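Side-chain contacts in type III effector XopAI (Xanthomonas citri, PDB 6K93), which probably binds arginine-containing peptides through a domain with the mono-ADP-ribosyltransferase fold, as an effector used in cell invasion: residues A[205-210]-A[270-275]; A[233-236]-A[240-243]; A[245-250]-A[292-297]. All coordinates share one frame; numbering follows the deposited sequence.

Contact 1: residues A[205-210]-A[270-275]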
loop_
_atom_site.group_PDB
_atom_site.type_symbol
_atom_site.label_atom_id
_atom_site.label_comp_id
_atom_site.label_asym_id
_atom_site.label_seq_id
_atom_site.Cartn_x
_atom_site.Cartn_y
_atom_site.Cartn_z
ATOM N N SER A 205 -5.854 0.523 6.246
ATOM C CA SER A 205 -7.240 0.757 6.623
ATOM C C SER A 205 -8.147 0.726 5.410
ATOM O O SER A 205 -9.217 0.112 5.447
ATOM C CB SER A 205 -7.327 2.104 7.347
ATOM O OG SER A 205 -8.619 2.303 7.861
ATOM N N ALA A 206 -7.740 1.393 4.328
ATOM C CA ALA A 206 -8.547 1.403 3.115
ATOM C C ALA A 206 -8.732 -0.007 2.577
ATOM O O ALA A 206 -9.834 -0.397 2.172
ATOM C CB ALA A 206 -7.899 2.277 2.058
ATOM N N LEU A 207 -7.646 -0.778 2.518
ATOM C CA LEU A 207 -7.720 -2.105 1.917
ATOM C C LEU A 207 -8.606 -3.041 2.711
ATOM O O LEU A 207 -9.294 -3.891 2.121
ATOM C CB LEU A 207 -6.323 -2.686 1.749
ATOM C CG LEU A 207 -5.460 -1.940 0.710
ATOM C CD1 LEU A 207 -4.012 -2.393 0.824
ATOM C CD2 LEU A 207 -5.962 -2.173 -0.701
ATOM N N HIS A 208 -8.629 -2.904 4.032
ATOM C CA HIS A 208 -9.453 -3.784 4.838
ATOM C C HIS A 208 -10.865 -3.263 5.041
ATOM O O HIS A 208 -11.718 -4.018 5.516
ATOM C CB HIS A 208 -8.782 -4.025 6.194
ATOM C CG HIS A 208 -7.609 -4.947 6.122
ATOM N ND1 HIS A 208 -7.698 -6.213 5.578
ATOM C CD2 HIS A 208 -6.317 -4.792 6.504
ATOM C CE1 HIS A 208 -6.517 -6.798 5.641
ATOM N NE2 HIS A 208 -5.664 -5.960 6.201
ATOM N N SER A 209 -11.145 -2.015 4.674
ATOM C CA SER A 209 -12.490 -1.495 4.819
ATOM C C SER A 209 -13.262 -1.487 3.503
ATOM O O SER A 209 -14.497 -1.429 3.543
ATOM C CB SER A 209 -12.459 -0.096 5.431
ATOM O OG SER A 209 -11.739 0.819 4.682
ATOM N N LEU A 210 -12.586 -1.590 2.348
ATOM C CA LEU A 210 -13.300 -1.702 1.080
ATOM C C LEU A 210 -14.269 -2.876 1.144
ATOM O O LEU A 210 -13.915 -3.940 1.667
ATOM C CB LEU A 210 -12.346 -1.929 -0.095
ATOM C CG LEU A 210 -11.646 -0.680 -0.636
ATOM C CD1 LEU A 210 -10.582 -1.037 -1.637
ATOM C CD2 LEU A 210 -12.637 0.332 -1.239
ATOM N N THR A 270 -8.819 -12.084 -1.732
ATOM C CA THR A 270 -9.315 -10.820 -1.210
ATOM C C THR A 270 -8.449 -9.635 -1.603
ATOM O O THR A 270 -8.664 -8.530 -1.087
ATOM C CB THR A 270 -9.436 -10.866 0.317
ATOM O OG1 THR A 270 -8.138 -10.912 0.906
ATOM C CG2 THR A 270 -10.260 -12.053 0.765
ATOM N N GLY A 271 -7.447 -9.820 -2.466
ATOM C CA GLY A 271 -6.697 -8.688 -2.968
ATOM C C GLY A 271 -7.664 -7.684 -3.563
ATOM O O GLY A 271 -8.593 -8.054 -4.283
ATOM N N LYS A 272 -7.448 -6.398 -3.326
ATOM C CA LYS A 272 -8.467 -5.413 -3.643
ATOM C C LYS A 272 -8.142 -4.691 -4.937
ATOM O O LYS A 272 -7.000 -4.269 -5.173
ATOM C CB LYS A 272 -8.604 -4.391 -2.506
ATOM C CG LYS A 272 -9.236 -4.966 -1.247
ATOM C CD LYS A 272 -10.672 -5.295 -1.475
ATOM C CE LYS A 272 -11.390 -5.707 -0.208
ATOM N NZ LYS A 272 -10.976 -7.059 0.248
ATOM N N ARG A 273 -9.169 -4.534 -5.765
ATOM C CA ARG A 273 -9.083 -3.800 -7.019
ATOM C C ARG A 273 -9.120 -2.316 -6.731
ATOM O O ARG A 273 -10.091 -1.829 -6.140
ATOM C CB ARG A 273 -10.255 -4.181 -7.914
ATOM C CG ARG A 273 -10.414 -5.676 -8.072
ATOM C CD ARG A 273 -11.713 -6.005 -8.786
ATOM N NE ARG A 273 -11.502 -5.885 -10.212
ATOM C CZ ARG A 273 -12.426 -6.205 -11.118
ATOM N NH1 ARG A 273 -13.616 -6.662 -10.731
ATOM N NH2 ARG A 273 -12.169 -6.092 -12.414
ATOM N N ILE A 274 -8.061 -1.595 -7.097
ATOM C CA ILE A 274 -7.996 -0.169 -6.794
ATOM C C ILE A 274 -8.012 0.703 -8.042
ATOM O O ILE A 274 -7.768 1.919 -7.944
ATOM C CB ILE A 274 -6.788 0.148 -5.901
ATOM C CG1 ILE A 274 -5.444 -0.137 -6.602
ATOM C CG2 ILE A 274 -6.864 -0.670 -4.608
ATOM C CD1 ILE A 274 -4.246 0.506 -5.844
ATOM N N SER A 275 -8.357 0.131 -9.195
ATOM C CA SER A 275 -8.447 0.919 -10.429
ATOM C C SER A 275 -9.416 2.094 -10.302
ATOM O O SER A 275 -9.174 3.160 -10.883
ATOM C CB SER A 275 -8.839 0.014 -11.603
ATOM O OG SER A 275 -10.076 -0.661 -11.367
HETATM O O HOH W 1 -8.797 -6.689 1.887
#

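Contact 2: residues A[233-236]-A[240-243]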
loop_
_atom_site.group_PDB
_atom_site.type_symbol
_atom_site.label_atom_id
_atom_site.label_comp_id
_atom_site.label_asym_id
_atom_site.label_seq_id
_atom_site.Cartn_x
_atom_site.Cartn_y
_atom_site.Cartn_z
ATOM N N GLU A 233 15.147 -14.821 0.717
ATOM C CA GLU A 233 14.875 -14.409 2.089
ATOM C C GLU A 233 13.384 -14.325 2.385
ATOM O O GLU A 233 12.993 -14.370 3.558
ATOM C CB GLU A 233 15.514 -13.060 2.370
ATOM C CG GLU A 233 16.981 -13.130 2.675
ATOM C CD GLU A 233 17.558 -11.771 2.996
ATOM O OE1 GLU A 233 16.877 -10.971 3.670
ATOM O OE2 GLU A 233 18.702 -11.518 2.565
ATOM N N ARG A 234 12.542 -14.191 1.361
ATOM C CA ARG A 234 11.125 -13.933 1.563
ATOM C C ARG A 234 10.206 -15.043 1.085
ATOM O O ARG A 234 9.092 -15.152 1.618
ATOM C CB ARG A 234 10.708 -12.646 0.847
ATOM C CG ARG A 234 11.282 -11.382 1.488
ATOM C CD ARG A 234 11.200 -10.174 0.586
ATOM N NE ARG A 234 11.775 -9.028 1.248
ATOM C CZ ARG A 234 13.075 -8.852 1.453
ATOM N NH1 ARG A 234 13.980 -9.753 1.052
ATOM N NH2 ARG A 234 13.522 -7.766 2.108
ATOM N N TYR A 235 10.638 -15.857 0.114
ATOM C CA TYR A 235 9.784 -16.867 -0.513
ATOM C C TYR A 235 10.538 -18.180 -0.564
ATOM O O TYR A 235 11.701 -18.207 -0.975
ATOM C CB TYR A 235 9.372 -16.472 -1.931
ATOM C CG TYR A 235 8.682 -15.143 -2.031
ATOM C CD1 TYR A 235 9.414 -13.965 -2.127
ATOM C CD2 TYR A 235 7.292 -15.044 -2.027
ATOM C CE1 TYR A 235 8.811 -12.755 -2.214
ATOM C CE2 TYR A 235 6.675 -13.823 -2.112
ATOM C CZ TYR A 235 7.430 -12.675 -2.192
ATOM O OH TYR A 235 6.857 -11.432 -2.271
ATOM N N GLN A 236 9.875 -19.265 -0.165
ATOM C CA GLN A 236 10.430 -20.598 -0.315
ATOM C C GLN A 236 9.323 -21.528 -0.774
ATOM O O GLN A 236 8.211 -21.466 -0.249
ATOM C CB GLN A 236 11.033 -21.114 0.999
ATOM C CG GLN A 236 12.109 -20.242 1.601
ATOM C CD GLN A 236 11.562 -19.275 2.635
ATOM O OE1 GLN A 236 10.635 -19.598 3.378
ATOM N NE2 GLN A 236 12.136 -18.076 2.687
ATOM N N ILE A 240 4.833 -20.817 3.554
ATOM C CA ILE A 240 3.945 -19.659 3.600
ATOM C C ILE A 240 4.789 -18.410 3.800
ATOM O O ILE A 240 5.598 -18.326 4.741
ATOM C CB ILE A 240 2.902 -19.793 4.729
ATOM C CG1 ILE A 240 2.031 -21.012 4.459
ATOM C CG2 ILE A 240 2.079 -18.508 4.827
ATOM C CD1 ILE A 240 1.159 -21.403 5.625
ATOM N N THR A 241 4.594 -17.431 2.922
ATOM C CA THR A 241 5.169 -16.105 3.057
ATOM C C THR A 241 4.137 -15.200 3.698
ATOM O O THR A 241 3.036 -15.031 3.167
ATOM C CB THR A 241 5.580 -15.562 1.687
ATOM O OG1 THR A 241 6.680 -16.312 1.181
ATOM C CG2 THR A 241 5.927 -14.059 1.763
ATOM N N THR A 242 4.495 -14.612 4.837
ATOM C CA THR A 242 3.729 -13.511 5.408
ATOM C C THR A 242 4.385 -12.235 4.899
ATOM O O THR A 242 5.465 -11.860 5.345
ATOM C CB THR A 242 3.709 -13.576 6.930
ATOM O OG1 THR A 242 3.043 -14.776 7.356
ATOM C CG2 THR A 242 2.952 -12.377 7.488
ATOM N N ASP A 243 3.768 -11.616 3.905
ATOM C CA ASP A 243 4.355 -10.485 3.206
ATOM C C ASP A 243 4.273 -9.243 4.085
ATOM O O ASP A 243 3.207 -8.919 4.616
ATOM C CB ASP A 243 3.620 -10.268 1.877
ATOM C CG ASP A 243 4.442 -9.461 0.871
ATOM O OD1 ASP A 243 5.413 -8.788 1.271
ATOM O OD2 ASP A 243 4.111 -9.546 -0.318
HETATM O O HOH W 2 4.172 -11.247 -2.334
HETATM O O HOH W 3 6.338 -8.672 -1.942
HETATM O O HOH W 4 7.454 -18.897 1.376
HETATM O O HOH W 5 8.657 -18.525 4.431
#

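Contact 3: residues A[245-250]-A[292-297]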
loop_
_atom_site.group_PDB
_atom_site.type_symbol
_atom_site.label_atom_id
_atom_site.label_comp_id
_atom_site.label_asym_id
_atom_site.label_seq_id
_atom_site.Cartn_x
_atom_site.Cartn_y
_atom_site.Cartn_z
ATOM N N ARG A 245 5.329 -6.328 2.831
ATOM C CA ARG A 245 5.230 -5.255 1.856
ATOM C C ARG A 245 3.788 -4.984 1.462
ATOM O O ARG A 245 2.902 -5.837 1.606
ATOM C CB ARG A 245 6.055 -5.586 0.592
ATOM C CG ARG A 245 7.513 -5.860 0.932
ATOM C CD ARG A 245 8.493 -5.490 -0.263
ATOM N NE ARG A 245 8.019 -6.080 -1.423
ATOM C CZ ARG A 245 7.990 -5.639 -2.695
ATOM N NH1 ARG A 245 8.514 -4.486 -3.169
ATOM N NH2 ARG A 245 7.414 -6.414 -3.556
ATOM N N PHE A 246 3.568 -3.772 0.948
ATOM C CA PHE A 246 2.438 -3.477 0.072
ATOM C C PHE A 246 2.760 -4.096 -1.277
ATOM O O PHE A 246 3.590 -3.590 -2.034
ATOM C CB PHE A 246 2.199 -1.982 -0.040
ATOM C CG PHE A 246 1.733 -1.381 1.239
ATOM C CD1 PHE A 246 2.644 -1.001 2.185
ATOM C CD2 PHE A 246 0.380 -1.226 1.507
ATOM C CE1 PHE A 246 2.231 -0.469 3.397
ATOM C CE2 PHE A 246 -0.027 -0.717 2.706
ATOM C CZ PHE A 246 0.905 -0.333 3.648
ATOM N N PHE A 247 2.118 -5.212 -1.583
ATOM C CA PHE A 247 2.441 -5.993 -2.768
ATOM C C PHE A 247 1.421 -5.706 -3.863
ATOM O O PHE A 247 0.216 -5.936 -3.683
ATOM C CB PHE A 247 2.424 -7.479 -2.445
ATOM C CG PHE A 247 2.807 -8.365 -3.602
ATOM C CD1 PHE A 247 4.075 -8.278 -4.178
ATOM C CD2 PHE A 247 1.908 -9.294 -4.089
ATOM C CE1 PHE A 247 4.419 -9.121 -5.235
ATOM C CE2 PHE A 247 2.259 -10.120 -5.141
ATOM C CZ PHE A 247 3.503 -10.038 -5.708
ATOM N N ALA A 248 1.887 -5.138 -4.958
ATOM C CA ALA A 248 1.020 -4.764 -6.061
ATOM C C ALA A 248 1.098 -5.761 -7.202
ATOM O O ALA A 248 2.131 -6.383 -7.467
ATOM C CB ALA A 248 1.371 -3.377 -6.591
ATOM N N ALA A 249 -0.028 -5.903 -7.880
ATOM C CA ALA A 249 -0.155 -6.782 -9.027
ATOM C C ALA A 249 -1.156 -6.193 -10.000
ATOM O O ALA A 249 -1.815 -5.211 -9.721
ATOM C CB ALA A 249 -0.580 -8.186 -8.581
ATOM N N SER A 250 -1.268 -6.815 -11.166
ATOM C CA SER A 250 -2.196 -6.402 -12.208
ATOM C C SER A 250 -3.128 -7.563 -12.553
ATOM O O SER A 250 -2.702 -8.719 -12.609
ATOM C CB SER A 250 -1.418 -5.932 -13.431
ATOM O OG SER A 250 -2.262 -5.656 -14.523
ATOM N N THR A 292 -0.621 -9.945 4.493
ATOM C CA THR A 292 -1.163 -10.939 3.585
ATOM C C THR A 292 -0.286 -12.181 3.615
ATOM O O THR A 292 0.948 -12.090 3.678
ATOM C CB THR A 292 -1.235 -10.358 2.175
ATOM O OG1 THR A 292 -2.121 -9.229 2.171
ATOM C CG2 THR A 292 -1.775 -11.392 1.198
ATOM N N ARG A 293 -0.936 -13.340 3.599
ATOM C CA ARG A 293 -0.262 -14.630 3.620
ATOM C C ARG A 293 -0.427 -15.321 2.281
ATOM O O ARG A 293 -1.535 -15.381 1.730
ATOM C CB ARG A 293 -0.821 -15.514 4.749
ATOM C CG ARG A 293 -0.425 -14.991 6.110
ATOM C CD ARG A 293 -1.415 -15.342 7.191
ATOM N NE ARG A 293 -1.736 -16.766 7.230
ATOM C CZ ARG A 293 -0.930 -17.727 7.683
ATOM N NH1 ARG A 293 0.291 -17.441 8.143
ATOM N NH2 ARG A 293 -1.355 -18.973 7.670
ATOM N N PHE A 294 0.676 -15.843 1.760
ATOM C CA PHE A 294 0.663 -16.573 0.497
ATOM C C PHE A 294 1.308 -17.934 0.680
ATOM O O PHE A 294 2.437 -18.025 1.175
ATOM C CB PHE A 294 1.441 -15.829 -0.607
ATOM C CG PHE A 294 0.845 -14.516 -1.029
ATOM C CD1 PHE A 294 -0.190 -14.459 -1.942
ATOM C CD2 PHE A 294 1.401 -13.331 -0.574
ATOM C CE1 PHE A 294 -0.691 -13.236 -2.360
ATOM C CE2 PHE A 294 0.899 -12.110 -0.975
ATOM C CZ PHE A 294 -0.146 -12.082 -1.875
ATOM N N GLN A 295 0.620 -18.981 0.235
ATOM C CA GLN A 295 1.248 -20.283 0.080
ATOM C C GLN A 295 2.064 -20.280 -1.211
ATOM O O GLN A 295 1.507 -20.147 -2.308
ATOM C CB GLN A 295 0.184 -21.375 0.030
ATOM C CG GLN A 295 0.737 -22.742 -0.257
ATOM C CD GLN A 295 1.546 -23.280 0.913
ATOM O OE1 GLN A 295 1.091 -23.259 2.061
ATOM N NE2 GLN A 295 2.765 -23.734 0.629
ATOM N N VAL A 296 3.383 -20.415 -1.096
ATOM C CA VAL A 296 4.239 -20.453 -2.278
ATOM C C VAL A 296 4.264 -21.878 -2.805
ATOM O O VAL A 296 4.714 -22.792 -2.110
ATOM C CB VAL A 296 5.657 -19.953 -1.978
ATOM C CG1 VAL A 296 6.520 -20.037 -3.232
ATOM C CG2 VAL A 296 5.606 -18.514 -1.502
ATOM N N THR A 297 3.745 -22.077 -4.015
ATOM C CA THR A 297 3.625 -23.424 -4.547
ATOM C C THR A 297 4.773 -23.821 -5.455
ATOM O O THR A 297 5.068 -25.017 -5.575
ATOM C CB THR A 297 2.308 -23.578 -5.300
ATOM O OG1 THR A 297 2.284 -22.687 -6.415
ATOM C CG2 THR A 297 1.146 -23.294 -4.379
#

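Contact 1: residues A[205-210]-A[270-275]
Leu207 and Lys272 mark the closest backbone approach, with CA atoms 6.5 Å apart, where the last turn of helix 194-209 passes the short strand 272-273. The pairing illustrates how one lysine can serve two purposes: its methylenes pack as a hydrophobe while its ammonium group is carried away to polar partners. Leu207 and Lys272 run past each other in opposite senses, bringing CD2 of the leucine to 3.9 Å from CB of the lysine. The same methyl lies near CG2 of Ile274, extending the apolar patch along the second segment. Leu210, the first residue to leave helical geometry, also runs counter to the lysine; its CB is 3.9 Å from Lys272 CE, and its CD1 rests against Lys272 CB.

In this ADP-ribosyltransferase domain the contact joins the helical part of the fold to the edge of a three-stranded antiparallel sheet. Leu287 of the central strand 285-288 also meets Leu207, while Leu171 of helix 165-174 lies against Leu210 and Trp174 of that helix meets Ile274.

Lys272 CG lies 3.5 Å from Leu207 O. Beyond it the chain bends twice, at chi2 (-68°) and again at chi4 (-72°), and the two bends return NZ toward its own segment, where it donates to Thr270 O at 3.0 Å, tilted 15° from the carbonyl plane. A water accepts from NZ at 2.8 Å and donates to Leu207 O, so the helix-end carbonyl and the ammonium group are linked through solvent despite lacking a direct bond. Ser215 OG supplies another hydrogen-bonding partner for NZ. Within the helix end, Ser209 OG folds back to donate to Ser205 O at 2.7 Å.

Contact 2: residues A[233-236]-A[240-243]
Tyr235 and Thr241 lie closest in the backbone, CA to CA 5.9 Å, as the chain leaves helix 228-234 and, after only three intervening residues, runs back beside the former segment as strand 240-242. That strand is one of the two outermost strands of the five-stranded sheet, and the contact seats the helix end and following loop against this edge. Thr241 makes the direct polar link. Its OG1 donates to Arg234 O at 2.7 Å, in the carbonyl plane and on a lone pair, with a C=O...O angle of 140°. The chi1 of -68° sets OG1 opposite the carbonyl carbon and CG2 opposite the backbone N, and the methyl thus faces CE2 of Tyr235 while the hydroxyl faces the helix end. A water donates to the same OG1 at 2.7 Å and accepts from Gln236 N at 2.9 Å, so the hydroxyl is held both as donor and as acceptor.

The tyrosine ring crosses the threonine at a slant, its CD2 3.5 Å from Thr241 OG1. Farther along, Tyr235 OH stops 3.9 Å short of Asp243 OD2, with the ring and carboxylate planes 80° apart. Two waters bridge the pair from beside the gap, each hydrogen-bonded to the phenol and donating to OD2; one of them sits at the ring edge, in its plane. The other carboxylate oxygen, OD1, accepts from Arg245 N, and Trp264 meets the tyrosine ring edge-to-face. Arg234 turns its guanidinium elsewhere, to a salt bridge with Glu187.

Chemically, the contact is a mixed one: a direct hydroxyl-to-carbonyl bond fixes the helix end to the strand, whereas the phenol and carboxylate communicate through water, an arrangement that satisfies OD2 with two donated protons without direct contact with the phenol.

Contact 3: residues A[245-250]-A[292-297]
Phe247 holds CG opposite its backbone N (chi1 -177°) and Phe294 holds CG opposite its carbonyl carbon (chi1 -65°), and each setting directs its ring toward the other strand. The touch itself is slender, with CD2 of Phe247 4.1 Å from CZ of Phe294. The ring centroids stand 5.9 Å apart and the planes are inclined at 74°, an oblique aromatic pair whose only close approach is between these two carbons.

Between these two segments one ring from each does the touching. Strand 247-250 lies at the edge of the three-stranded antiparallel sheet, bonded to strand 285-288; strand 293-301 belongs to the five-stranded mixed sheet. The two sheets also meet elsewhere, since strand 247-250 bonds to strand 218-224 through the backbones of Ser250 and Phe221. Pairing two such sheets is consistent with the core of the mono-ADP-ribosyltransferase fold. Both phenylalanines also touch Gln312 of strand 308-315, and Phe247 reaches Thr222 and Glu224 on strand 218-224, so its ring lies over several strands of the larger sheet.

Each ring has a further aromatic neighbour. Trp264 meets Phe247 edge-to-face, and Phe288 does the same for Phe294. At the edge of the Phe247 ring, in its plane, lies NH2 of Arg245, 3.9 Å from CD1 of Phe247. That NH2 is committed to a salt bridge with Glu224, which ties down the charged group beside the ring.

In the fold
All three contacts belong to one ADP-ribosyltransferase domain, yet they sit at different places in it. Contacts 2 and 3 are neighbours, centres 9 Å apart, and touch directly: strands 240-242 and 293-301 lie side by side in the five-stranded sheet, with Thr241 N 2.8 Å from Phe294 O. Contact 1, where helix 194-209 meets the small sheet, is more distant, its centre 14 Å from that of contact 3 and 21 Å from that of contact 2. Along the chain, contact 2 closes before contact 3 opens, while the segments of contacts 1 and 3 alternate. Contact 3 thus connects the helix-packed small sheet to the larger sheet, whose edge contact 2 borders.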